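Local coordinates for autophagy protein 5 (Saccharomyces cerevisiae, PDB 2DYO), which takes part in autophagic vesicle formation and cytoplasm-to-vacuole transport, and is required for the selective autophagic degradation of the nucleus and for mitophagy, at residues A[38-43]-A[52-57]; A[203-208]-A[233-238]; A[237-242]-A[280-285]. One frame throughout, in Å; residues are numbered along the deposited sequence.

In the fold
Interaction 1 lies in the UblA region of the chain, and interactions 2 and 3 lie in the UblB region. In each region a helix covers a mixed sheet with the strand order 2-1-5-3-4 of ubiquitin. Interaction 1 is on the opposite side of the chain's centre from the other two. Its centre is about 34 Å from the centre of interaction 2 and about 32 Å from that of interaction 3. Interactions 2 and 3 have centres about 6 Å apart and share Gly237 and Asp238. Their strands are neighbours: Gln208 O lies 2.8 Å from Leu284 N, and Gln208 NE2 lies 2.9 Å from Thr283 OG1, both probable hydrogen bonds.

Interaction 1: A[38-43]-A[52-57]; sequences LRIRVP and MPLIWN
Leu38 and Ile40 of strand 38-43 meet Leu54 and Ile55 of helix 52-57 in a buried apolar helix-on-sheet contact. The strand is an edge strand of its sheet within this chain, and the helix lies over one face of that sheet. The two segments run close to antiparallel, at 156°, and their axes come within 11.0 Å of each other.

Leu54 touches both strand residues. Its CG stands anti to the backbone N (chi1 -180°), and this carries the branched end of the side chain out to the strand. There it lies alongside Leu38 and Ile40, with the side chains passing in opposite directions. Leu38 CD2 touches Leu54 CG at 4.0 Å. The same methyl of Leu38 is 4.2 Å from Leu54 CD2. That methyl of Leu54 also meets the CG2 branch of Ile40, with Ile40 CG2 3.9 Å from Leu54 CD2. Leu38 also makes a looser contact with its second methyl: CD1 lies 4.4 Å from Ile55 CG1. Ile55 packs further on Ile22 of strand 15-22, so the helix covers both strands.

This is the arrangement of the ubiquitin fold, in which a helix follows the second strand and packs across the sheet. Backbone hydrogen bonds join Leu38, Ile40 and Val42 to strand 15-22. Outside the two segments, Arg39 forms backbone hydrogen bonds with the chain of another protein, and its NH1 pairs with an acidic side chain there.

Leu38 and Ile40 face the helix. Arg41 also bonds to the other protein chain, as well as to Glu15 and Asn17 of its own chain. No hydrogen bond joins the helix to the strand. The contact therefore rests on van der Waals fit and the burial of branched aliphatic groups.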
loop_
_atom_site.group_PDB
_atom_site.type_symbol
_atom_site.label_atom_id
_atom_site.label_comp_id
_atom_site.label_asym_id
_atom_site.label_seq_id
_atom_site.Cartn_x
_atom_site.Cartn_y
_atom_site.Cartn_z
ATOM N N LEU A 38 -8.076 15.900 9.389
ATOM C CA LEU A 38 -8.560 14.593 9.825
ATOM C C LEU A 38 -7.387 13.776 10.351
ATOM O O LEU A 38 -6.370 13.637 9.675
ATOM C CB LEU A 38 -9.220 13.831 8.667
ATOM C CG LEU A 38 -10.556 14.359 8.140
ATOM C CD1 LEU A 38 -10.340 15.035 6.797
ATOM C CD2 LEU A 38 -11.536 13.203 7.998
ATOM N N ARG A 39 -7.531 13.238 11.556
ATOM C CA ARG A 39 -6.476 12.429 12.165
ATOM C C ARG A 39 -7.000 11.013 12.278
ATOM O O ARG A 39 -7.775 10.692 13.178
ATOM C CB ARG A 39 -6.106 12.984 13.541
ATOM C CG ARG A 39 -5.547 14.393 13.467
ATOM C CD ARG A 39 -6.637 15.412 13.632
ATOM N NE ARG A 39 -6.757 15.828 15.024
ATOM C CZ ARG A 39 -7.910 16.076 15.632
ATOM N NH1 ARG A 39 -9.050 15.945 14.972
ATOM N NH2 ARG A 39 -7.919 16.467 16.898
ATOM N N ILE A 40 -6.558 10.166 11.356
ATOM C CA ILE A 40 -7.036 8.795 11.286
ATOM C C ILE A 40 -5.995 7.680 11.300
ATOM O O ILE A 40 -4.801 7.906 11.119
ATOM C CB ILE A 40 -7.878 8.628 10.010
ATOM C CG1 ILE A 40 -7.047 9.064 8.795
ATOM C CG2 ILE A 40 -9.134 9.491 10.107
ATOM C CD1 ILE A 40 -7.727 8.873 7.457
ATOM N N ARG A 41 -6.479 6.465 11.529
ATOM C CA ARG A 41 -5.640 5.280 11.519
ATOM C C ARG A 41 -5.984 4.596 10.208
ATOM O O ARG A 41 -7.158 4.356 9.909
ATOM C CB ARG A 41 -5.967 4.375 12.708
ATOM C CG ARG A 41 -5.422 4.908 14.026
ATOM C CD ARG A 41 -3.899 4.804 14.062
ATOM N NE ARG A 41 -3.448 3.438 14.320
ATOM C CZ ARG A 41 -2.172 3.063 14.327
ATOM N NH1 ARG A 41 -1.219 3.949 14.085
ATOM N NH2 ARG A 41 -1.846 1.804 14.581
ATOM N N VAL A 42 -4.956 4.304 9.420
ATOM C CA VAL A 42 -5.138 3.684 8.116
ATOM C C VAL A 42 -4.286 2.429 7.984
ATOM O O VAL A 42 -3.090 2.452 8.284
ATOM C CB VAL A 42 -4.728 4.667 7.000
ATOM C CG1 VAL A 42 -4.818 3.996 5.640
ATOM C CG2 VAL A 42 -5.613 5.907 7.052
ATOM N N PRO A 43 -4.894 1.317 7.541
ATOM C CA PRO A 43 -4.135 0.076 7.383
ATOM C C PRO A 43 -3.034 0.257 6.338
ATOM O O PRO A 43 -3.150 1.093 5.435
ATOM C CB PRO A 43 -5.191 -0.925 6.903
ATOM C CG PRO A 43 -6.472 -0.395 7.505
ATOM C CD PRO A 43 -6.330 1.094 7.285
ATOM N N MET A 52 -12.208 8.673 0.871
ATOM C CA MET A 52 -12.870 9.829 0.273
ATOM C C MET A 52 -14.255 10.066 0.880
ATOM O O MET A 52 -14.645 11.212 1.120
ATOM C CB MET A 52 -12.987 9.661 -1.245
ATOM C CG MET A 52 -11.658 9.771 -1.963
ATOM S SD MET A 52 -10.668 11.160 -1.357
ATOM C CE MET A 52 -11.689 12.559 -1.812
ATOM N N PRO A 53 -15.021 8.988 1.125
ATOM C CA PRO A 53 -16.355 9.163 1.714
ATOM C C PRO A 53 -16.258 9.884 3.057
ATOM O O PRO A 53 -17.040 10.791 3.352
ATOM C CB PRO A 53 -16.853 7.726 1.867
ATOM C CG PRO A 53 -16.226 7.040 0.691
ATOM C CD PRO A 53 -14.809 7.583 0.730
ATOM N N LEU A 54 -15.286 9.468 3.865
ATOM C CA LEU A 54 -15.056 10.057 5.179
ATOM C C LEU A 54 -14.690 11.534 5.036
ATOM O O LEU A 54 -15.143 12.378 5.811
ATOM C CB LEU A 54 -13.925 9.307 5.890
ATOM C CG LEU A 54 -13.537 9.774 7.292
ATOM C CD1 LEU A 54 -14.641 9.406 8.270
ATOM C CD2 LEU A 54 -12.224 9.116 7.709
ATOM N N ILE A 55 -13.865 11.837 4.042
ATOM C CA ILE A 55 -13.440 13.207 3.793
ATOM C C ILE A 55 -14.608 14.077 3.330
ATOM O O ILE A 55 -14.889 15.130 3.914
ATOM C CB ILE A 55 -12.328 13.253 2.722
ATOM C CG1 ILE A 55 -11.065 12.572 3.260
ATOM C CG2 ILE A 55 -12.035 14.698 2.327
ATOM C CD1 ILE A 55 -9.907 12.558 2.282
ATOM N N TRP A 56 -15.288 13.639 2.278
ATOM C CA TRP A 56 -16.414 14.388 1.749
ATOM C C TRP A 56 -17.473 14.658 2.815
ATOM O O TRP A 56 -17.936 15.791 2.962
ATOM C CB TRP A 56 -17.032 13.637 0.567
ATOM C CG TRP A 56 -16.173 13.657 -0.672
ATOM C CD1 TRP A 56 -15.826 12.587 -1.448
ATOM C CD2 TRP A 56 -15.572 14.805 -1.281
ATOM N NE1 TRP A 56 -15.047 12.999 -2.503
ATOM C CE2 TRP A 56 -14.876 14.356 -2.425
ATOM C CE3 TRP A 56 -15.558 16.172 -0.973
ATOM C CZ2 TRP A 56 -14.170 15.225 -3.262
ATOM C CZ3 TRP A 56 -14.855 17.038 -1.807
ATOM C CH2 TRP A 56 -14.171 16.558 -2.938
ATOM N N ASN A 57 -17.847 13.627 3.566
ATOM C CA ASN A 57 -18.859 13.783 4.605
ATOM C C ASN A 57 -18.515 14.856 5.634
ATOM O O ASN A 57 -19.407 15.445 6.237
ATOM C CB ASN A 57 -19.093 12.463 5.340
ATOM C CG ASN A 57 -20.085 12.607 6.486
ATOM O OD1 ASN A 57 -21.265 12.893 6.268
ATOM N ND2 ASN A 57 -19.609 12.420 7.710
#

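Interaction 2: A[203-208]-A[233-238]; sequences IPLIIQ and KDIEGD
Leu205 and Ile235 are brought together by two different first torsions. Leu205 holds CG anti to its own nitrogen (chi1 174°) and sends its methyls off the strand. Ile235 places CG1 in the crowded position between the backbone N and the carbonyl carbon (chi1 65°). Its CD1 then points at the strand. The two side chains meet tip to tip, with Leu205 CD2 4.0 Å from Ile235 CD1.

Ile207, two residues along on the same face of the strand, meets the helix backbone rather than a side chain. Ile207 CD1 lies 3.7 Å from Asp238 O, a van der Waals contact between a methyl and a carbonyl oxygen.

The strand belongs to the mixed sheet of the UblB region, which has the strand order of ubiquitin. The short helix 236-239 lies between the second and third strands, consistent with the place of the longer helix of ubiquitin. Ile235 is at the N-cap position of this helix. Its side chain packs into the core, while its carbonyl oxygen accepts the amide of Asp238 (Asp238 N to Ile235 O, 2.9 Å). In the turn leading into the helix, Glu236 N bonds to Lys233 O at 3.0 Å. A long salt bridge, 3.6 Å from Lys233 NZ to Glu236 OE2, spans the same turn.

Helix 266-273 borders the contact, with Leu266 against Ile235. At the far end of the strand, Gln208 NE2 gives a hydrogen bond to Val92 O, which lies in helix 90-98.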
loop_
_atom_site.group_PDB
_atom_site.type_symbol
_atom_site.label_atom_id
_atom_site.label_comp_id
_atom_site.label_asym_id
_atom_site.label_seq_id
_atom_site.Cartn_x
_atom_site.Cartn_y
_atom_site.Cartn_z
ATOM N N ILE A 203 7.162 -14.497 -10.475
ATOM C CA ILE A 203 6.868 -13.725 -9.270
ATOM C C ILE A 203 6.390 -12.308 -9.594
ATOM O O ILE A 203 7.070 -11.563 -10.308
ATOM C CB ILE A 203 8.109 -13.588 -8.344
ATOM C CG1 ILE A 203 8.593 -14.964 -7.874
ATOM C CG2 ILE A 203 7.759 -12.716 -7.131
ATOM C CD1 ILE A 203 7.649 -15.673 -6.919
ATOM N N PRO A 204 5.207 -11.926 -9.081
ATOM C CA PRO A 204 4.645 -10.591 -9.302
ATOM C C PRO A 204 5.452 -9.671 -8.387
ATOM O O PRO A 204 5.130 -9.519 -7.202
ATOM C CB PRO A 204 3.196 -10.729 -8.823
ATOM C CG PRO A 204 2.917 -12.214 -8.946
ATOM C CD PRO A 204 4.209 -12.810 -8.453
ATOM N N LEU A 205 6.506 -9.085 -8.938
ATOM C CA LEU A 205 7.389 -8.214 -8.176
ATOM C C LEU A 205 7.505 -6.816 -8.759
ATOM O O LEU A 205 7.700 -6.644 -9.962
ATOM C CB LEU A 205 8.789 -8.834 -8.116
ATOM C CG LEU A 205 9.902 -8.001 -7.466
ATOM C CD1 LEU A 205 9.658 -7.895 -5.960
ATOM C CD2 LEU A 205 11.267 -8.662 -7.740
ATOM N N ILE A 206 7.385 -5.822 -7.891
ATOM C CA ILE A 206 7.527 -4.435 -8.284
ATOM C C ILE A 206 8.665 -3.897 -7.427
ATOM O O ILE A 206 8.689 -4.109 -6.211
ATOM C CB ILE A 206 6.233 -3.633 -8.025
ATOM C CG1 ILE A 206 5.176 -4.053 -9.054
ATOM C CG2 ILE A 206 6.524 -2.130 -8.101
ATOM C CD1 ILE A 206 3.819 -3.419 -8.871
ATOM N N ILE A 207 9.622 -3.239 -8.072
ATOM C CA ILE A 207 10.782 -2.679 -7.378
ATOM C C ILE A 207 10.767 -1.170 -7.528
ATOM O O ILE A 207 10.657 -0.661 -8.637
ATOM C CB ILE A 207 12.098 -3.215 -7.972
ATOM C CG1 ILE A 207 12.124 -4.745 -7.887
ATOM C CG2 ILE A 207 13.283 -2.622 -7.218
ATOM C CD1 ILE A 207 13.330 -5.391 -8.571
ATOM N N GLN A 208 10.875 -0.459 -6.412
ATOM C CA GLN A 208 10.855 0.997 -6.445
ATOM C C GLN A 208 11.952 1.591 -5.575
ATOM O O GLN A 208 12.494 0.915 -4.702
ATOM C CB GLN A 208 9.499 1.515 -5.939
ATOM C CG GLN A 208 9.278 1.293 -4.431
ATOM C CD GLN A 208 7.959 1.872 -3.925
ATOM O OE1 GLN A 208 7.165 2.405 -4.695
ATOM N NE2 GLN A 208 7.727 1.767 -2.623
ATOM N N LYS A 233 19.575 -12.274 -3.603
ATOM C CA LYS A 233 20.901 -12.104 -4.199
ATOM C C LYS A 233 20.915 -12.682 -5.609
ATOM O O LYS A 233 21.529 -12.120 -6.513
ATOM C CB LYS A 233 21.965 -12.808 -3.356
ATOM C CG LYS A 233 23.384 -12.661 -3.898
ATOM C CD LYS A 233 23.933 -11.265 -3.630
ATOM C CE LYS A 233 25.407 -11.153 -4.023
ATOM N NZ LYS A 233 26.011 -9.887 -3.499
ATOM N N ASP A 234 20.239 -13.810 -5.787
ATOM C CA ASP A 234 20.162 -14.469 -7.086
ATOM C C ASP A 234 19.549 -13.576 -8.163
ATOM O O ASP A 234 19.838 -13.737 -9.350
ATOM C CB ASP A 234 19.335 -15.753 -6.980
ATOM C CG ASP A 234 20.119 -16.911 -6.407
ATOM O OD1 ASP A 234 19.486 -17.919 -6.029
ATOM O OD2 ASP A 234 21.365 -16.821 -6.349
ATOM N N ILE A 235 18.686 -12.645 -7.764
ATOM C CA ILE A 235 18.079 -11.766 -8.753
ATOM C C ILE A 235 18.651 -10.362 -8.649
ATOM O O ILE A 235 17.987 -9.382 -8.991
ATOM C CB ILE A 235 16.539 -11.707 -8.605
ATOM C CG1 ILE A 235 16.150 -11.074 -7.270
ATOM C CG2 ILE A 235 15.953 -13.101 -8.730
ATOM C CD1 ILE A 235 14.674 -10.657 -7.209
ATOM N N GLU A 236 19.893 -10.280 -8.178
ATOM C CA GLU A 236 20.595 -9.012 -8.019
ATOM C C GLU A 236 20.665 -8.276 -9.353
ATOM O O GLU A 236 20.846 -7.059 -9.389
ATOM C CB GLU A 236 22.019 -9.257 -7.500
ATOM C CG GLU A 236 22.879 -10.084 -8.459
ATOM C CD GLU A 236 24.276 -10.386 -7.924
ATOM O OE1 GLU A 236 24.999 -11.180 -8.569
ATOM O OE2 GLU A 236 24.657 -9.833 -6.870
ATOM N N GLY A 237 20.523 -9.027 -10.440
ATOM C CA GLY A 237 20.578 -8.438 -11.768
ATOM C C GLY A 237 19.350 -7.606 -12.098
ATOM O O GLY A 237 19.396 -6.750 -12.985
ATOM N N ASP A 238 18.251 -7.858 -11.390
ATOM C CA ASP A 238 17.010 -7.117 -11.602
ATOM C C ASP A 238 16.914 -5.982 -10.596
ATOM O O ASP A 238 16.231 -4.985 -10.825
ATOM C CB ASP A 238 15.799 -8.034 -11.430
ATOM C CG ASP A 238 15.722 -9.104 -12.489
ATOM O OD1 ASP A 238 15.668 -10.295 -12.122
ATOM O OD2 ASP A 238 15.712 -8.756 -13.687
#

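Interaction 3: A[237-242]-A[280-285]; sequences GDILDV and LYITLV
Ile239 packs on Leu284 and Ile282, and these three residues make the whole contact between segments 237-242 and 280-285. The Ile239 and Leu284 side chains cross obliquely. Ile239 brings its CG2 branch to the fork of the leucine: CG2 lies 3.6 Å from Leu284 CD2 and 3.8 Å from Leu284 CD1. One methyl thus rests against both methyls of the leucine. The other branch of Ile239 reaches toward Ile282, with Ile239 CD1 4.3 Å from Ile282 CD1. The torsion of Ile239 explains this split. CG1 stands anti to the carbonyl carbon and CG2 anti to the backbone N (chi1 -62°). This points CG2 at Leu284 and leaves CG1 to carry CD1 to Ile282.

A second kind of contact involves the backbone. Leu284 CD1 sits 3.6 Å from Ile239 O, a methyl packed against a carbonyl oxygen. Leu284 therefore touches both the side chain and the main chain of Ile239.

No hydrogen bond crosses between the segments. Beyond the helix end, where Leu240 leaves helical geometry, Asp241 OD2 forms a salt bridge with Arg217 NH1, and Asp241 N bonds to Glu244 OE2. These tie the exit from the helix to other loops rather than to the strand.

Strand 280-286 is the central strand of the UblB sheet, as the fifth strand is in ubiquitin. It runs between strands 205-208 and 251-255. Leu284 touches both neighbours, through Ile207 on the former and Val251 on the latter. Leu280, nearer the start of the strand, packs on Leu269 and Tyr270. Helix 266-273 thus covers that end, while Ile239 covers the part around Ile282 and Leu284.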
loop_
_atom_site.group_PDB
_atom_site.type_symbol
_atom_site.label_atom_id
_atom_site.label_comp_id
_atom_site.label_asym_id
_atom_site.label_seq_id
_atom_site.Cartn_x
_atom_site.Cartn_y
_atom_site.Cartn_z
ATOM N N GLY A 237 20.523 -9.027 -10.440
ATOM C CA GLY A 237 20.578 -8.438 -11.768
ATOM C C GLY A 237 19.350 -7.606 -12.098
ATOM O O GLY A 237 19.396 -6.750 -12.985
ATOM N N ASP A 238 18.251 -7.858 -11.390
ATOM C CA ASP A 238 17.010 -7.117 -11.602
ATOM C C ASP A 238 16.914 -5.982 -10.596
ATOM O O ASP A 238 16.231 -4.985 -10.825
ATOM C CB ASP A 238 15.799 -8.034 -11.430
ATOM C CG ASP A 238 15.722 -9.104 -12.489
ATOM O OD1 ASP A 238 15.668 -10.295 -12.122
ATOM O OD2 ASP A 238 15.712 -8.756 -13.687
ATOM N N ILE A 239 17.613 -6.135 -9.480
ATOM C CA ILE A 239 17.584 -5.134 -8.429
ATOM C C ILE A 239 18.591 -4.015 -8.620
ATOM O O ILE A 239 18.244 -2.845 -8.496
ATOM C CB ILE A 239 17.805 -5.793 -7.056
ATOM C CG1 ILE A 239 16.664 -6.780 -6.783
ATOM C CG2 ILE A 239 17.900 -4.728 -5.973
ATOM C CD1 ILE A 239 16.824 -7.581 -5.506
ATOM N N LEU A 240 19.836 -4.369 -8.917
ATOM C CA LEU A 240 20.876 -3.364 -9.104
ATOM C C LEU A 240 20.829 -2.812 -10.526
ATOM O O LEU A 240 20.364 -3.487 -11.447
ATOM C CB LEU A 240 22.256 -3.972 -8.823
ATOM C CG LEU A 240 22.405 -4.681 -7.467
ATOM C CD1 LEU A 240 23.815 -5.232 -7.334
ATOM C CD2 LEU A 240 22.101 -3.708 -6.329
ATOM N N ASP A 241 21.292 -1.581 -10.702
ATOM C CA ASP A 241 21.286 -0.981 -12.027
ATOM C C ASP A 241 22.665 -1.059 -12.666
ATOM O O ASP A 241 23.651 -1.419 -12.013
ATOM C CB ASP A 241 20.817 0.482 -11.973
ATOM C CG ASP A 241 21.675 1.348 -11.067
ATOM O OD1 ASP A 241 22.896 1.112 -10.976
ATOM O OD2 ASP A 241 21.124 2.287 -10.457
ATOM N N VAL A 242 22.717 -0.723 -13.951
ATOM C CA VAL A 242 23.961 -0.755 -14.707
ATOM C C VAL A 242 25.105 -0.104 -13.949
ATOM O O VAL A 242 26.215 -0.630 -13.915
ATOM C CB VAL A 242 23.800 -0.048 -16.062
ATOM C CG1 VAL A 242 25.126 -0.041 -16.801
ATOM C CG2 VAL A 242 22.733 -0.757 -16.888
ATOM N N LEU A 280 4.249 -8.229 -4.731
ATOM C CA LEU A 280 5.273 -8.100 -3.699
ATOM C C LEU A 280 6.000 -6.816 -4.066
ATOM O O LEU A 280 6.428 -6.653 -5.209
ATOM C CB LEU A 280 6.271 -9.258 -3.746
ATOM C CG LEU A 280 7.520 -9.015 -2.884
ATOM C CD1 LEU A 280 7.135 -8.973 -1.398
ATOM C CD2 LEU A 280 8.534 -10.112 -3.137
ATOM N N TYR A 281 6.128 -5.896 -3.115
ATOM C CA TYR A 281 6.817 -4.643 -3.382
ATOM C C TYR A 281 8.091 -4.527 -2.563
ATOM O O TYR A 281 8.088 -4.781 -1.359
ATOM C CB TYR A 281 5.949 -3.428 -3.022
ATOM C CG TYR A 281 4.735 -3.199 -3.885
ATOM C CD1 TYR A 281 3.547 -3.872 -3.641
ATOM C CD2 TYR A 281 4.767 -2.268 -4.924
ATOM C CE1 TYR A 281 2.404 -3.620 -4.405
ATOM C CE2 TYR A 281 3.640 -2.011 -5.694
ATOM C CZ TYR A 281 2.462 -2.687 -5.425
ATOM O OH TYR A 281 1.337 -2.411 -6.153
ATOM N N ILE A 282 9.191 -4.168 -3.212
ATOM C CA ILE A 282 10.401 -3.944 -2.447
ATOM C C ILE A 282 10.829 -2.517 -2.715
ATOM O O ILE A 282 10.647 -1.986 -3.821
ATOM C CB ILE A 282 11.541 -4.945 -2.775
ATOM C CG1 ILE A 282 11.912 -4.895 -4.249
ATOM C CG2 ILE A 282 11.118 -6.363 -2.375
ATOM C CD1 ILE A 282 12.950 -5.942 -4.614
ATOM N N THR A 283 11.352 -1.880 -1.678
ATOM C CA THR A 283 11.805 -0.504 -1.778
ATOM C C THR A 283 13.307 -0.485 -1.531
ATOM O O THR A 283 13.782 -0.977 -0.510
ATOM C CB THR A 283 11.088 0.372 -0.734
ATOM O OG1 THR A 283 9.677 0.340 -0.990
ATOM C CG2 THR A 283 11.585 1.811 -0.797
ATOM N N LEU A 284 14.052 0.063 -2.482
ATOM C CA LEU A 284 15.500 0.127 -2.364
ATOM C C LEU A 284 15.911 1.449 -1.741
ATOM O O LEU A 284 15.536 2.513 -2.229
ATOM C CB LEU A 284 16.144 -0.015 -3.741
ATOM C CG LEU A 284 15.706 -1.242 -4.543
ATOM C CD1 LEU A 284 16.393 -1.224 -5.904
ATOM C CD2 LEU A 284 16.043 -2.518 -3.778
ATOM N N VAL A 285 16.678 1.379 -0.661
ATOM C CA VAL A 285 17.140 2.588 0.008
ATOM C C VAL A 285 18.657 2.547 0.208
ATOM O O VAL A 285 19.229 1.501 0.513
ATOM C CB VAL A 285 16.457 2.762 1.382
ATOM C CG1 VAL A 285 14.936 2.675 1.224
ATOM C CG2 VAL A 285 16.948 1.711 2.340
#